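Local coordinates for protein aldo-keto reductase family 1 member C1 (Caenorhabditis elegans, PDB 1QWK) that probably acts as an NADPH-dependent aldo-keto reductase, reducing carbonyl groups of aldose-like substrates to alcohols, at residues S129-V134 and I160-A165; P262-E267 and K271-V276; L250-D255 and K288-K293; A82-L87 and D121-H126. All blocks are in the same frame, centred on the assembly; numbering follows the deposited sequence.

Interaction 1. Residues S129-V134 and I160-A165; sequences SPVEDV and ISRALA
Each bent once along its length, the chains of Glu132 and Arg162 meet: Glu132 turns at its second torsion (chi2 95°), bringing its carboxylate round to Arg162, and Arg162 turns at its third (chi3 57°), turning its NE and NH2 edge toward the carboxylate. The result is a side-on, two-nitrogen salt bridge. Arg162 NE reaches Glu132 OE2 at 2.9 Å almost straight and within the guanidinium plane, although it comes from above the carboxylate plane. Arg162 NH2 meets Glu132 OE1 at 2.8 Å on the syn side, tilted out of both planes, and less straight. The two planes stand 56° apart, so the pair is bidentate without being coplanar. Val131 CG2 lies over the centre of one guanidinium face, 3.5 Å from Arg162 CZ, and limits movement of the group in that direction. A water donates both to Glu132 OE2 (3.1 Å) and to the backbone O of Arg162 (2.8 Å), tying the carboxylate to helix 157-164 as well. Glu309 is a second acidic partner of Arg162 NH2 and also accepts from Val131 N at the helix start. The bridge thus joins helix 131-143 to helix 157-164, successive helices of the outer layer of a TIM barrel.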
loop_
_atom_site.group_PDB
_atom_site.type_symbol
_atom_site.label_atom_id
_atom_site.label_comp_id
_atom_site.label_asym_id
_atom_site.label_seq_id
_atom_site.Cartn_x
_atom_site.Cartn_y
_atom_site.Cartn_z
ATOM N N SER A 129 -15.097 -16.292 9.580
ATOM C CA SER A 129 -14.325 -17.208 8.755
ATOM C C SER A 129 -12.859 -17.068 9.154
ATOM O O SER A 129 -12.246 -16.021 8.949
ATOM C CB SER A 129 -14.505 -16.863 7.275
ATOM O OG SER A 129 -13.874 -17.839 6.457
ATOM N N PRO A 130 -12.272 -18.123 9.737
ATOM C CA PRO A 130 -10.866 -18.048 10.150
ATOM C C PRO A 130 -9.934 -17.670 9.006
ATOM O O PRO A 130 -10.196 -18.001 7.849
ATOM C CB PRO A 130 -10.591 -19.450 10.697
ATOM C CG PRO A 130 -11.513 -20.312 9.887
ATOM C CD PRO A 130 -12.786 -19.500 9.863
ATOM N N VAL A 131 -8.850 -16.970 9.326
ATOM C CA VAL A 131 -7.906 -16.553 8.295
ATOM C C VAL A 131 -7.368 -17.753 7.524
ATOM O O VAL A 131 -6.923 -17.613 6.383
ATOM C CB VAL A 131 -6.717 -15.734 8.884
ATOM C CG1 VAL A 131 -7.216 -14.394 9.411
ATOM C CG2 VAL A 131 -6.024 -16.514 9.981
ATOM N N GLU A 132 -7.408 -18.933 8.138
ATOM C CA GLU A 132 -6.932 -20.128 7.451
ATOM C C GLU A 132 -7.837 -20.421 6.255
ATOM O O GLU A 132 -7.355 -20.774 5.179
ATOM C CB GLU A 132 -6.902 -21.336 8.394
ATOM C CG GLU A 132 -5.796 -21.273 9.440
ATOM C CD GLU A 132 -6.266 -20.705 10.762
ATOM O OE1 GLU A 132 -7.321 -20.028 10.784
ATOM O OE2 GLU A 132 -5.572 -20.930 11.779
ATOM N N ASP A 133 -9.144 -20.266 6.442
ATOM C CA ASP A 133 -10.092 -20.514 5.361
ATOM C C ASP A 133 -9.977 -19.443 4.288
ATOM O O ASP A 133 -10.138 -19.720 3.093
ATOM C CB ASP A 133 -11.525 -20.569 5.902
ATOM C CG ASP A 133 -11.783 -21.811 6.738
ATOM O OD1 ASP A 133 -11.042 -22.809 6.573
ATOM O OD2 ASP A 133 -12.736 -21.802 7.545
ATOM N N VAL A 134 -9.694 -18.217 4.717
ATOM C CA VAL A 134 -9.533 -17.103 3.791
ATOM C C VAL A 134 -8.300 -17.360 2.934
ATOM O O VAL A 134 -8.340 -17.237 1.705
ATOM C CB VAL A 134 -9.339 -15.760 4.543
ATOM C CG1 VAL A 134 -9.031 -14.637 3.547
ATOM C CG2 VAL A 134 -10.588 -15.423 5.332
ATOM N N ILE A 160 -0.811 -14.119 10.135
ATOM C CA ILE A 160 0.042 -14.512 9.022
ATOM C C ILE A 160 0.662 -15.880 9.308
ATOM O O ILE A 160 0.736 -16.732 8.419
ATOM C CB ILE A 160 1.148 -13.470 8.761
ATOM C CG1 ILE A 160 0.501 -12.170 8.279
ATOM C CG2 ILE A 160 2.139 -14.000 7.723
ATOM C CD1 ILE A 160 1.474 -11.016 8.074
ATOM N N SER A 161 1.099 -16.096 10.548
ATOM C CA SER A 161 1.693 -17.379 10.922
ATOM C C SER A 161 0.689 -18.515 10.732
ATOM O O SER A 161 1.053 -19.605 10.295
ATOM C CB SER A 161 2.156 -17.357 12.383
ATOM O OG SER A 161 3.231 -16.461 12.568
ATOM N N ARG A 162 -0.573 -18.261 11.068
ATOM C CA ARG A 162 -1.605 -19.280 10.920
ATOM C C ARG A 162 -1.809 -19.621 9.448
ATOM O O ARG A 162 -2.085 -20.772 9.101
ATOM C CB ARG A 162 -2.913 -18.803 11.552
ATOM C CG ARG A 162 -2.883 -18.803 13.079
ATOM C CD ARG A 162 -4.005 -17.956 13.661
ATOM N NE ARG A 162 -5.326 -18.378 13.213
ATOM C CZ ARG A 162 -6.405 -17.603 13.258
ATOM N NH1 ARG A 162 -6.311 -16.366 13.734
ATOM N NH2 ARG A 162 -7.570 -18.057 12.814
ATOM N N ALA A 163 -1.665 -18.624 8.580
ATOM C CA ALA A 163 -1.821 -18.848 7.144
ATOM C C ALA A 163 -0.631 -19.646 6.615
ATOM O O ALA A 163 -0.799 -20.577 5.823
ATOM C CB ALA A 163 -1.927 -17.512 6.411
ATOM N N LEU A 164 0.571 -19.291 7.061
ATOM C CA LEU A 164 1.785 -19.979 6.618
ATOM C C LEU A 164 1.812 -21.441 7.034
ATOM O O LEU A 164 2.252 -22.302 6.272
ATOM C CB LEU A 164 3.025 -19.282 7.186
ATOM C CG LEU A 164 3.325 -17.866 6.693
ATOM C CD1 LEU A 164 4.520 -17.314 7.446
ATOM C CD2 LEU A 164 3.601 -17.895 5.193
ATOM N N ALA A 165 1.335 -21.710 8.246
ATOM C CA ALA A 165 1.316 -23.057 8.802
ATOM C C ALA A 165 0.518 -24.065 7.980
ATOM O O ALA A 165 0.715 -25.269 8.121
ATOM C CB ALA A 165 0.775 -23.013 10.229
HETATM O O HOH W 1 -2.963 -22.446 11.107
#

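Interaction 2. Residues P262-E267 and K271-V276; sequences PKSIQE and KENFEV
Two hydrogen bonds join Ser264 to Asn273 and Glu267 to Lys271, one between side chains and one between backbones. Asn273 ND2 donates to Ser264 OG at 2.8 Å, a weak bond with an N-H...O angle of 145°. Both side chains start in the same way, Asn273 CG and Ser264 OG each lying anti to its own carbonyl carbon (chi1 -62° and -59°), and each leaves its backbone toward the other segment. The second bond runs from Lys271 N to Glu267 O at 3.1 Å. Its four-residue spacing is that of the alpha-helix, and it belongs to the first turn of helix 267-274, for which Gln266 occupies the N-cap position. In the TIM barrel of the aldo-keto reductases this is the segment following the last barrel strand, 259-261: the loop leaves the strand, and the short helix then folds back so that Asn273 faces the loop's beginning. The proline ring packs against the amide by van der Waals contact, Pro262 CB 3.6 Å from Asn273 ND2, the two side chains passing in opposite directions. Leu250 of helix 245-255 also touches Asn273. At the exposed helix start, Glu267 and Lys271 lie extended and side by side in aliphatic contact, CG to CE at 4.0 Å. Glu267 OE2 and Lys271 NZ, 4.0 Å apart, are opposite charges beyond salt-bridge distance.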
loop_
_atom_site.group_PDB
_atom_site.type_symbol
_atom_site.label_atom_id
_atom_site.label_comp_id
_atom_site.label_asym_id
_atom_site.label_seq_id
_atom_site.Cartn_x
_atom_site.Cartn_y
_atom_site.Cartn_z
ATOM N N PRO A 262 3.113 6.050 -1.987
ATOM C CA PRO A 262 2.682 7.429 -1.718
ATOM C C PRO A 262 1.307 7.671 -2.360
ATOM O O PRO A 262 1.080 7.276 -3.508
ATOM C CB PRO A 262 3.794 8.266 -2.355
ATOM C CG PRO A 262 4.321 7.373 -3.450
ATOM C CD PRO A 262 4.367 6.030 -2.757
ATOM N N LYS A 263 0.410 8.322 -1.616
ATOM C CA LYS A 263 -0.965 8.595 -2.062
ATOM C C LYS A 263 -1.184 9.862 -2.890
ATOM O O LYS A 263 -2.263 10.056 -3.457
ATOM C CB LYS A 263 -1.908 8.653 -0.851
ATOM C CG LYS A 263 -1.651 9.842 0.080
ATOM C CD LYS A 263 -2.713 9.964 1.167
ATOM C CE LYS A 263 -2.438 11.141 2.097
ATOM N NZ LYS A 263 -3.495 11.302 3.143
ATOM N N SER A 264 -0.179 10.725 -2.946
ATOM C CA SER A 264 -0.280 11.972 -3.698
ATOM C C SER A 264 -0.996 11.785 -5.037
ATOM O O SER A 264 -0.763 10.803 -5.740
ATOM C CB SER A 264 1.115 12.548 -3.934
ATOM O OG SER A 264 1.774 12.790 -2.701
ATOM N N ILE A 265 -1.873 12.727 -5.380
ATOM C CA ILE A 265 -2.616 12.664 -6.637
ATOM C C ILE A 265 -2.299 13.870 -7.520
ATOM O O ILE A 265 -2.619 13.884 -8.708
ATOM C CB ILE A 265 -4.138 12.632 -6.396
ATOM C CG1 ILE A 265 -4.594 13.936 -5.740
ATOM C CG2 ILE A 265 -4.497 11.450 -5.511
ATOM C CD1 ILE A 265 -6.097 14.040 -5.573
ATOM N N GLN A 266 -1.678 14.883 -6.927
ATOM C CA GLN A 266 -1.306 16.088 -7.656
ATOM C C GLN A 266 -0.080 15.803 -8.515
ATOM O O GLN A 266 0.872 15.173 -8.057
ATOM C CB GLN A 266 -1.008 17.217 -6.672
ATOM C CG GLN A 266 -2.219 17.675 -5.881
ATOM C CD GLN A 266 -1.848 18.555 -4.703
ATOM O OE1 GLN A 266 -1.351 18.069 -3.683
ATOM N NE2 GLN A 266 -2.074 19.858 -4.842
ATOM N N GLU A 267 -0.111 16.273 -9.760
ATOM C CA GLU A 267 0.984 16.063 -10.706
ATOM C C GLU A 267 2.372 16.366 -10.147
ATOM O O GLU A 267 3.291 15.558 -10.287
ATOM C CB GLU A 267 0.750 16.901 -11.967
ATOM C CG GLU A 267 1.875 16.820 -12.991
ATOM C CD GLU A 267 1.549 17.557 -14.283
ATOM O OE1 GLU A 267 1.203 18.756 -14.216
ATOM O OE2 GLU A 267 1.645 16.936 -15.362
ATOM N N LYS A 271 5.385 13.578 -9.107
ATOM C CA LYS A 271 6.733 13.661 -9.653
ATOM C C LYS A 271 7.758 13.798 -8.534
ATOM O O LYS A 271 8.828 13.196 -8.586
ATOM C CB LYS A 271 6.850 14.847 -10.611
ATOM C CG LYS A 271 6.074 14.678 -11.910
ATOM C CD LYS A 271 6.246 15.901 -12.795
ATOM C CE LYS A 271 5.513 15.759 -14.116
ATOM N NZ LYS A 271 5.646 17.003 -14.928
ATOM N N GLU A 272 7.419 14.587 -7.518
ATOM C CA GLU A 272 8.309 14.802 -6.381
ATOM C C GLU A 272 8.598 13.504 -5.630
ATOM O O GLU A 272 9.745 13.213 -5.307
ATOM C CB GLU A 272 7.688 15.808 -5.409
ATOM C CG GLU A 272 8.611 16.215 -4.258
ATOM C CD GLU A 272 7.869 16.903 -3.122
ATOM O OE1 GLU A 272 6.965 17.718 -3.405
ATOM O OE2 GLU A 272 8.201 16.641 -1.947
ATOM N N ASN A 273 7.552 12.729 -5.356
ATOM C CA ASN A 273 7.708 11.483 -4.618
ATOM C C ASN A 273 8.567 10.437 -5.329
ATOM O O ASN A 273 9.086 9.527 -4.688
ATOM C CB ASN A 273 6.338 10.876 -4.293
ATOM C CG ASN A 273 5.488 11.775 -3.404
ATOM O OD1 ASN A 273 6.007 12.583 -2.637
ATOM N ND2 ASN A 273 4.172 11.620 -3.493
ATOM N N PHE A 274 8.717 10.561 -6.645
ATOM C CA PHE A 274 9.514 9.598 -7.406
ATOM C C PHE A 274 11.005 9.907 -7.358
ATOM O O PHE A 274 11.840 9.043 -7.641
ATOM C CB PHE A 274 9.054 9.569 -8.871
ATOM C CG PHE A 274 9.596 8.402 -9.655
ATOM C CD1 PHE A 274 9.124 7.111 -9.417
ATOM C CD2 PHE A 274 10.581 8.590 -10.620
ATOM C CE1 PHE A 274 9.624 6.021 -10.126
ATOM C CE2 PHE A 274 11.091 7.505 -11.338
ATOM C CZ PHE A 274 10.609 6.216 -11.089
ATOM N N GLU A 275 11.346 11.142 -6.998
ATOM C CA GLU A 275 12.751 11.561 -6.939
ATOM C C GLU A 275 13.419 11.176 -5.627
ATOM O O GLU A 275 13.856 12.036 -4.868
ATOM C CB GLU A 275 12.843 13.073 -7.145
ATOM C CG GLU A 275 12.274 13.525 -8.475
ATOM C CD GLU A 275 12.997 12.909 -9.655
ATOM O OE1 GLU A 275 14.211 13.168 -9.814
ATOM O OE2 GLU A 275 12.355 12.160 -10.428
ATOM N N VAL A 276 13.516 9.876 -5.378
ATOM C CA VAL A 276 14.119 9.394 -4.148
ATOM C C VAL A 276 15.196 8.352 -4.412
ATOM O O VAL A 276 15.562 7.590 -3.517
ATOM C CB VAL A 276 13.045 8.789 -3.221
ATOM C CG1 VAL A 276 12.024 9.861 -2.840
ATOM C CG2 VAL A 276 12.349 7.637 -3.922
#

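Interaction 3. Residues L250-D255 and K288-K293; sequences LRYALD and KLEESK
Tyr252 and Glu290 form the tight part of this contact. The tyrosine CG stands anti to the backbone N (chi1 164°), which carries the ring out from helix 245-255 to the end of helix 283-289. There Tyr252 OH donates to Glu290 OE2 at 2.6 Å, a short hydrogen bond. The acceptor lies at the ring edge and in its plane, and it uses the anti lone pair, on the side away from its companion oxygen. Ring and carboxylate planes are 66° apart, and the two side chains cross at about a right angle. Beyond CG the glutamate is extended, so its carboxylate spans the gap while Glu290 CG rests 3.9 Å from Tyr252 CE1. A weak hydrogen bond links the same hydroxyl to Arg256, whose positive charge would probably help to stabilise the acidic partner.

The contact joins two helices on the outside of the TIM barrel: 245-255, which precedes the last barrel strand, and 283-289, which follows it later in the chain. Leu289 makes the looser apolar part, its CD1 4.1 Å from Tyr252 CD1 in an oblique approach; its side chain also packs on Val234 and Leu237 of helix 232-241.

Further along 288-293 the polypeptide opens into a type I turn from Glu290 to Lys293. On this outer side lie the exposed Lys288 and Glu291, joined by a long, weak salt bridge, Lys288 NZ to Glu291 OE2 at 3.4 Å. Helix 245-255 has a firmer pair of its own: Arg251 grips Asp255 side-on, and Asp255 OD2 lies in the guanidinium plane, 2.9 Å from Arg251 NE.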
loop_
_atom_site.group_PDB
_atom_site.type_symbol
_atom_site.label_atom_id
_atom_site.label_comp_id
_atom_site.label_asym_id
_atom_site.label_seq_id
_atom_site.Cartn_x
_atom_site.Cartn_y
_atom_site.Cartn_z
ATOM N N LEU A 250 10.060 8.964 2.501
ATOM C CA LEU A 250 9.926 7.852 1.569
ATOM C C LEU A 250 11.211 7.029 1.547
ATOM O O LEU A 250 11.162 5.798 1.562
ATOM C CB LEU A 250 9.605 8.367 0.161
ATOM C CG LEU A 250 8.276 9.123 0.043
ATOM C CD1 LEU A 250 8.077 9.606 -1.388
ATOM C CD2 LEU A 250 7.125 8.212 0.468
ATOM N N ARG A 251 12.358 7.706 1.528
ATOM C CA ARG A 251 13.641 7.011 1.509
ATOM C C ARG A 251 13.819 6.234 2.809
ATOM O O ARG A 251 14.418 5.161 2.825
ATOM C CB ARG A 251 14.800 8.002 1.326
ATOM C CG ARG A 251 16.130 7.328 1.014
ATOM C CD ARG A 251 16.125 6.691 -0.376
ATOM N NE ARG A 251 16.863 5.435 -0.392
ATOM C CZ ARG A 251 17.065 4.685 -1.473
ATOM N NH1 ARG A 251 16.586 5.060 -2.649
ATOM N NH2 ARG A 251 17.733 3.542 -1.371
ATOM N N TYR A 252 13.291 6.781 3.900
ATOM C CA TYR A 252 13.376 6.112 5.194
ATOM C C TYR A 252 12.739 4.729 5.079
ATOM O O TYR A 252 13.343 3.720 5.441
ATOM C CB TYR A 252 12.637 6.926 6.257
ATOM C CG TYR A 252 12.344 6.141 7.517
ATOM C CD1 TYR A 252 13.344 5.891 8.457
ATOM C CD2 TYR A 252 11.070 5.612 7.748
ATOM C CE1 TYR A 252 13.082 5.133 9.597
ATOM C CE2 TYR A 252 10.798 4.851 8.882
ATOM C CZ TYR A 252 11.808 4.616 9.800
ATOM O OH TYR A 252 11.542 3.860 10.918
ATOM N N ALA A 253 11.510 4.687 4.572
ATOM C CA ALA A 253 10.804 3.418 4.422
ATOM C C ALA A 253 11.529 2.477 3.461
ATOM O O ALA A 253 11.612 1.274 3.703
ATOM C CB ALA A 253 9.378 3.667 3.940
ATOM N N LEU A 254 12.049 3.022 2.367
ATOM C CA LEU A 254 12.763 2.197 1.396
ATOM C C LEU A 254 13.988 1.546 2.022
ATOM O O LEU A 254 14.230 0.354 1.840
ATOM C CB LEU A 254 13.193 3.037 0.194
ATOM C CG LEU A 254 12.089 3.389 -0.802
ATOM C CD1 LEU A 254 12.613 4.379 -1.831
ATOM C CD2 LEU A 254 11.602 2.111 -1.487
ATOM N N ASP A 255 14.759 2.325 2.770
ATOM C CA ASP A 255 15.951 1.775 3.378
ATOM C C ASP A 255 15.682 0.893 4.597
ATOM O O ASP A 255 16.597 0.251 5.125
ATOM C CB ASP A 255 16.954 2.894 3.662
ATOM C CG ASP A 255 17.591 3.418 2.381
ATOM O OD1 ASP A 255 17.830 2.590 1.476
ATOM O OD2 ASP A 255 17.855 4.631 2.259
ATOM N N LYS A 288 18.932 8.057 13.807
ATOM C CA LYS A 288 18.731 9.455 14.165
ATOM C C LYS A 288 17.278 9.863 13.938
ATOM O O LYS A 288 16.672 10.533 14.776
ATOM C CB LYS A 288 19.654 10.356 13.340
ATOM C CG LYS A 288 19.590 11.822 13.735
ATOM C CD LYS A 288 20.032 12.011 15.179
ATOM C CE LYS A 288 20.096 13.481 15.555
ATOM N NZ LYS A 288 20.618 13.660 16.937
ATOM N N LEU A 289 16.713 9.462 12.805
ATOM C CA LEU A 289 15.330 9.810 12.512
ATOM C C LEU A 289 14.353 9.176 13.492
ATOM O O LEU A 289 13.290 9.729 13.747
ATOM C CB LEU A 289 14.955 9.394 11.085
ATOM C CG LEU A 289 15.648 10.110 9.924
ATOM C CD1 LEU A 289 15.134 9.532 8.613
ATOM C CD2 LEU A 289 15.382 11.606 9.977
ATOM N N GLU A 290 14.715 8.024 14.047
ATOM C CA GLU A 290 13.835 7.333 14.984
ATOM C C GLU A 290 14.029 7.749 16.444
ATOM O O GLU A 290 13.364 7.216 17.327
ATOM C CB GLU A 290 14.040 5.820 14.868
ATOM C CG GLU A 290 13.898 5.280 13.449
ATOM C CD GLU A 290 14.126 3.778 13.369
ATOM O OE1 GLU A 290 14.998 3.264 14.103
ATOM O OE2 GLU A 290 13.443 3.111 12.560
ATOM N N GLU A 291 14.914 8.707 16.700
ATOM C CA GLU A 291 15.176 9.118 18.077
ATOM C C GLU A 291 13.982 9.697 18.842
ATOM O O GLU A 291 13.903 9.545 20.062
ATOM C CB GLU A 291 16.349 10.103 18.136
ATOM C CG GLU A 291 15.968 11.558 17.963
ATOM C CD GLU A 291 17.101 12.508 18.326
ATOM O OE1 GLU A 291 16.875 13.739 18.292
ATOM O OE2 GLU A 291 18.211 12.024 18.644
ATOM N N SER A 292 13.051 10.348 18.146
ATOM C CA SER A 292 11.888 10.929 18.824
ATOM C C SER A 292 11.060 9.835 19.500
ATOM O O SER A 292 10.350 10.091 20.475
ATOM C CB SER A 292 11.002 11.697 17.834
ATOM O OG SER A 292 10.027 10.849 17.249
ATOM N N LYS A 293 11.160 8.619 18.972
ATOM C CA LYS A 293 10.433 7.468 19.500
ATOM C C LYS A 293 8.914 7.582 19.345
ATOM O O LYS A 293 8.168 6.770 19.895
ATOM C CB LYS A 293 10.787 7.249 20.976
ATOM C CG LYS A 293 12.269 6.996 21.231
ATOM C CD LYS A 293 12.732 5.673 20.634
ATOM C CE LYS A 293 14.222 5.453 20.871
ATOM N NZ LYS A 293 14.688 4.135 20.356
#

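Interaction 4. Residues A82-L87 and D121-H126; sequences AWTHEL and DDMSEH
A Met-aromatic contact joins two loops of the TIM barrel beside the predicted substrate site: Trp83, after strand 77-82, meets Met123, in the loop after strand 118-119. Trp83 also packs edge-to-face on His114, predicted to bind substrate, so the contact probably borders the substrate pocket. The sulfur lies 4.7 Å from the centroid of the Trp83 five-membered ring and 69° off its normal, an oblique approach. Its nearest ring atom is Trp83 NE1, 3.7 Å from Met123 SD, followed by Trp83 CZ2 at 4.0 Å. Although the methionine leaves its backbone to one side of the 82-87 loop, its chain is extended to the sulfur and then bends (chi3 78°), bringing CE within 3.7 Å of Thr84 OG1. Thr84 OG1 lies over one Trp83 face, offset toward the rim. Between them, Met123 SD and CE touch both residues. The anchoring of the tryptophan backbone is more polar: Trp83 N donates to Glu86 OE1 at 2.8 Å through the anti lone pair of the carboxylate, and Ser50 binds the same oxygen. The backbones come nearest at His85 and Asp121, with CA atoms 5.5 Å apart; there His85 CB lies 4.2 Å from Asp121 N.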
loop_
_atom_site.group_PDB
_atom_site.type_symbol
_atom_site.label_atom_id
_atom_site.label_comp_id
_atom_site.label_asym_id
_atom_site.label_seq_id
_atom_site.Cartn_x
_atom_site.Cartn_y
_atom_site.Cartn_z
ATOM N N ALA A 82 -9.059 -7.733 -2.236
ATOM C CA ALA A 82 -10.426 -8.205 -2.023
ATOM C C ALA A 82 -10.978 -7.555 -0.760
ATOM O O ALA A 82 -10.294 -7.503 0.259
ATOM C CB ALA A 82 -10.429 -9.731 -1.872
ATOM N N TRP A 83 -12.207 -7.050 -0.831
ATOM C CA TRP A 83 -12.835 -6.405 0.319
ATOM C C TRP A 83 -13.441 -7.458 1.259
ATOM O O TRP A 83 -13.464 -8.647 0.939
ATOM C CB TRP A 83 -13.905 -5.410 -0.146
ATOM C CG TRP A 83 -14.395 -4.507 0.940
ATOM C CD1 TRP A 83 -15.695 -4.223 1.242
ATOM C CD2 TRP A 83 -13.596 -3.794 1.899
ATOM N NE1 TRP A 83 -15.757 -3.384 2.330
ATOM C CE2 TRP A 83 -14.486 -3.103 2.753
ATOM C CE3 TRP A 83 -12.216 -3.674 2.117
ATOM C CZ2 TRP A 83 -14.040 -2.301 3.816
ATOM C CZ3 TRP A 83 -11.771 -2.876 3.174
ATOM C CH2 TRP A 83 -12.684 -2.201 4.009
ATOM N N THR A 84 -13.935 -7.015 2.412
ATOM C CA THR A 84 -14.480 -7.918 3.426
ATOM C C THR A 84 -15.546 -8.936 3.006
ATOM O O THR A 84 -15.549 -10.062 3.503
ATOM C CB THR A 84 -15.000 -7.111 4.642
ATOM O OG1 THR A 84 -15.971 -6.147 4.213
ATOM C CG2 THR A 84 -13.845 -6.388 5.324
ATOM N N HIS A 85 -16.441 -8.555 2.103
ATOM C CA HIS A 85 -17.486 -9.471 1.665
ATOM C C HIS A 85 -16.953 -10.493 0.658
ATOM O O HIS A 85 -17.549 -11.551 0.457
ATOM C CB HIS A 85 -18.659 -8.693 1.056
ATOM C CG HIS A 85 -18.303 -7.923 -0.178
ATOM N ND1 HIS A 85 -17.295 -6.985 -0.206
ATOM C CD2 HIS A 85 -18.829 -7.948 -1.426
ATOM C CE1 HIS A 85 -17.214 -6.462 -1.416
ATOM N NE2 HIS A 85 -18.134 -7.029 -2.176
ATOM N N GLU A 86 -15.823 -10.183 0.036
ATOM C CA GLU A 86 -15.228 -11.083 -0.938
ATOM C C GLU A 86 -14.349 -12.131 -0.255
ATOM O O GLU A 86 -13.941 -13.114 -0.872
ATOM C CB GLU A 86 -14.434 -10.267 -1.966
ATOM C CG GLU A 86 -15.306 -9.204 -2.635
ATOM C CD GLU A 86 -14.553 -8.301 -3.603
ATOM O OE1 GLU A 86 -13.538 -7.694 -3.204
ATOM O OE2 GLU A 86 -15.002 -8.190 -4.765
ATOM N N LEU A 87 -14.074 -11.930 1.032
ATOM C CA LEU A 87 -13.245 -12.861 1.802
ATOM C C LEU A 87 -14.045 -14.064 2.288
ATOM O O LEU A 87 -13.470 -15.077 2.686
ATOM C CB LEU A 87 -12.655 -12.148 3.019
ATOM C CG LEU A 87 -11.781 -10.929 2.735
ATOM C CD1 LEU A 87 -11.385 -10.270 4.054
ATOM C CD2 LEU A 87 -10.553 -11.350 1.947
ATOM N N ASP A 121 -22.483 -8.391 2.812
ATOM C CA ASP A 121 -22.580 -7.286 1.850
ATOM C C ASP A 121 -22.569 -5.845 2.370
ATOM O O ASP A 121 -21.801 -5.013 1.882
ATOM C CB ASP A 121 -23.821 -7.469 0.971
ATOM C CG ASP A 121 -23.764 -8.733 0.130
ATOM O OD1 ASP A 121 -23.583 -9.829 0.707
ATOM O OD2 ASP A 121 -23.909 -8.634 -1.108
ATOM N N ASP A 122 -23.423 -5.525 3.336
ATOM C CA ASP A 122 -23.464 -4.154 3.836
ATOM C C ASP A 122 -22.709 -4.000 5.147
ATOM O O ASP A 122 -22.864 -3.002 5.857
ATOM C CB ASP A 122 -24.913 -3.701 4.014
ATOM C CG ASP A 122 -25.566 -4.317 5.223
ATOM O OD1 ASP A 122 -25.414 -5.539 5.422
ATOM O OD2 ASP A 122 -26.238 -3.575 5.971
ATOM N N MET A 123 -21.883 -4.993 5.451
ATOM C CA MET A 123 -21.085 -4.990 6.665
ATOM C C MET A 123 -21.927 -4.803 7.918
ATOM O O MET A 123 -21.505 -4.154 8.880
ATOM C CB MET A 123 -20.008 -3.906 6.584
ATOM C CG MET A 123 -18.976 -4.169 5.500
ATOM S SD MET A 123 -17.624 -2.983 5.490
ATOM C CE MET A 123 -16.647 -3.605 6.847
ATOM N N SER A 124 -23.129 -5.369 7.900
ATOM C CA SER A 124 -24.017 -5.277 9.052
ATOM C C SER A 124 -23.855 -6.519 9.920
ATOM O O SER A 124 -24.398 -6.585 11.019
ATOM C CB SER A 124 -25.473 -5.154 8.602
ATOM O OG SER A 124 -25.858 -6.275 7.835
ATOM N N GLU A 125 -23.105 -7.501 9.427
ATOM C CA GLU A 125 -22.887 -8.727 10.180
ATOM C C GLU A 125 -21.487 -9.282 9.982
ATOM O O GLU A 125 -20.942 -9.238 8.881
ATOM C CB GLU A 125 -23.920 -9.787 9.784
ATOM C CG GLU A 125 -25.326 -9.498 10.308
ATOM C CD GLU A 125 -26.369 -10.458 9.776
ATOM O OE1 GLU A 125 -26.033 -11.634 9.518
ATOM O OE2 GLU A 125 -27.540 -10.040 9.633
ATOM N N HIS A 126 -20.905 -9.785 11.064
ATOM C CA HIS A 126 -19.574 -10.375 11.010
ATOM C C HIS A 126 -19.688 -11.799 10.480
ATOM O O HIS A 126 -20.677 -12.490 10.731
ATOM C CB HIS A 126 -18.954 -10.440 12.410
ATOM C CG HIS A 126 -18.750 -9.104 13.052
ATOM N ND1 HIS A 126 -18.565 -8.953 14.409
ATOM C CD2 HIS A 126 -18.671 -7.862 12.521
ATOM C CE1 HIS A 126 -18.382 -7.674 14.686
ATOM N NE2 HIS A 126 -18.441 -6.992 13.557
#

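Interaction 3 is buried, interactions 1 and 2 are partly buried, and interaction 4 is a surface contact. Interactions 1 and 3 both join helices on the outside of the barrel, using a bidentate salt bridge and a tyrosine-carboxylate bond respectively. Interaction 2 ties a loop to the helix that follows it with one weak side-chain bond and one helical backbone bond, while interaction 4 relies on sulfur, ring and methyl contacts between loops. Interaction 2 packs against helix 245-255, which carries one segment of interaction 3: Val276 O lies 2.9 Å from Arg251 NH1, a probable hydrogen bond. Interactions 1 and 4 meet through Val134 CG2 and Leu87 O, 3.9 Å apart. Interactions 2 and 4 lie on opposite sides of the chain's centre.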